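Local coordinates for DUF1254 domain-containing protein (PDB 3U07) that is of unknown function, pairing a DUF1254 with a DUF1214 domain, and probably carries a signal sequence for export from the cytoplasm, at residues A[269-274]-A[296-300]. The protein carries 2 engineered substitutions. Residues are numbered along the deposited sequence; the frame is centred on the assembly and turned at random.
Sequences HLVELA and DIFAE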
# COMPACT_ATOMS: atom_id res chain seq x y z
N HIS A 269 -17.60 -8.22 13.36
CA HIS A 269 -17.84 -8.70 12.01
C HIS A 269 -16.57 -8.71 11.16
O HIS A 269 -16.31 -9.67 10.43
CB HIS A 269 -18.89 -7.83 11.32
CG HIS A 269 -19.17 -8.23 9.91
ND1 HIS A 269 -19.93 -9.33 9.58
CD2 HIS A 269 -18.77 -7.68 8.74
CE1 HIS A 269 -19.99 -9.44 8.26
NE2 HIS A 269 -19.29 -8.45 7.73
N LEU A 270 -15.77 -7.65 11.26
CA LEU A 270 -14.54 -7.57 10.48
C LEU A 270 -13.51 -8.61 10.90
O LEU A 270 -12.79 -9.16 10.07
CB LEU A 270 -13.91 -6.18 10.60
CG LEU A 270 -14.65 -5.00 9.95
CD1 LEU A 270 -13.72 -3.80 9.94
CD2 LEU A 270 -15.08 -5.35 8.53
N VAL A 271 -13.42 -8.87 12.20
CA VAL A 271 -12.48 -9.86 12.69
C VAL A 271 -12.89 -11.24 12.17
O VAL A 271 -12.07 -11.98 11.65
CB VAL A 271 -12.44 -9.88 14.23
CG1 VAL A 271 -11.52 -10.98 14.72
CG2 VAL A 271 -11.95 -8.53 14.75
N GLU A 272 -14.17 -11.56 12.30
CA GLU A 272 -14.69 -12.84 11.85
C GLU A 272 -14.61 -13.06 10.35
O GLU A 272 -14.46 -14.20 9.88
CB GLU A 272 -16.14 -13.01 12.31
CG GLU A 272 -16.91 -14.09 11.58
CD GLU A 272 -18.37 -14.14 11.96
OE1 GLU A 272 -18.96 -13.06 12.22
OE2 GLU A 272 -18.94 -15.25 12.00
N LEU A 273 -14.70 -11.98 9.58
CA LEU A 273 -14.66 -12.08 8.12
C LEU A 273 -13.25 -12.20 7.56
O LEU A 273 -13.02 -12.87 6.56
CB LEU A 273 -15.35 -10.86 7.50
CG LEU A 273 -15.42 -10.79 5.98
CD1 LEU A 273 -16.25 -11.95 5.44
CD2 LEU A 273 -16.03 -9.46 5.57
N ALA A 274 -12.31 -11.54 8.23
CA ALA A 274 -10.91 -11.51 7.80
C ALA A 274 -10.29 -12.78 7.20
O ALA A 274 -9.96 -12.80 6.02
CB ALA A 274 -10.05 -11.00 8.94
N ASP A 296 -17.95 -4.27 3.87
CA ASP A 296 -17.16 -5.10 4.78
C ASP A 296 -15.95 -5.71 4.08
O ASP A 296 -14.88 -5.81 4.67
CB ASP A 296 -18.02 -6.19 5.47
CG ASP A 296 -18.80 -7.06 4.49
OD1 ASP A 296 -18.70 -6.85 3.26
OD2 ASP A 296 -19.51 -7.96 4.97
N ILE A 297 -16.11 -6.07 2.81
CA ILE A 297 -14.98 -6.63 2.07
C ILE A 297 -13.96 -5.52 1.77
O ILE A 297 -12.76 -5.73 1.92
CB ILE A 297 -15.46 -7.31 0.75
CG1 ILE A 297 -16.47 -8.41 1.09
CG2 ILE A 297 -14.26 -7.90 0.01
CD1 ILE A 297 -17.08 -9.09 -0.11
N PHE A 298 -14.43 -4.34 1.36
CA PHE A 298 -13.53 -3.23 1.08
C PHE A 298 -12.74 -2.91 2.36
O PHE A 298 -11.52 -2.67 2.32
CB PHE A 298 -14.32 -1.99 0.66
CG PHE A 298 -13.45 -0.78 0.40
CD1 PHE A 298 -12.75 -0.66 -0.80
CD2 PHE A 298 -13.33 0.23 1.35
CE1 PHE A 298 -11.94 0.45 -1.04
CE2 PHE A 298 -12.52 1.34 1.12
CZ PHE A 298 -11.82 1.45 -0.08
N ALA A 299 -13.44 -2.93 3.49
CA ALA A 299 -12.84 -2.65 4.79
C ALA A 299 -11.72 -3.63 5.14
O ALA A 299 -10.77 -3.26 5.83
CB ALA A 299 -13.92 -2.68 5.87
N GLU A 300 -11.83 -4.88 4.69
CA GLU A 300 -10.78 -5.85 5.00
C GLU A 300 -9.46 -5.44 4.33
O GLU A 300 -8.38 -5.89 4.73
CB GLU A 300 -11.18 -7.27 4.54
CG GLU A 300 -12.35 -7.91 5.33
CD GLU A 300 -12.03 -8.17 6.80
OE1 GLU A 300 -10.84 -8.15 7.19
OE2 GLU A 300 -12.98 -8.41 7.58
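His269 reaches across to Asp296 in a His-carboxylate hydrogen bond that joins two packed helices, the C-terminal end of 253-273 and the start of 295-305, which cross at -73° with their local axes 10.1 Å apart. CG of His269 lies anti to its own N (chi1 178°), which carries the ring over to the second helix, where NE2 donates to OD2 of Asp296 over 2.8 Å. The bond is fairly straight (161°), and ring and carboxylate are nearly coplanar. OD2 accepts through its anti lone pair, while OD1 turns back to Ile297 N in a weak bond. The His269 side chain also touches Glu31 and Ile35 of helix 26-52.

Leu273 CD2 packs 3.8 Å from CG of Asp296, and Leu270 CD2 meets CB of Ala299 at 3.9 Å. Glu300, its chain bent at chi2, folds its buried carboxylate against the last turn of helix 253-273. There Glu300 OE2 sits 2.6 Å from the carbonyl O of Leu270. Glu300 OE1 has no polar partner in the model and rests 3.4 Å from the methyl CB of Ala274.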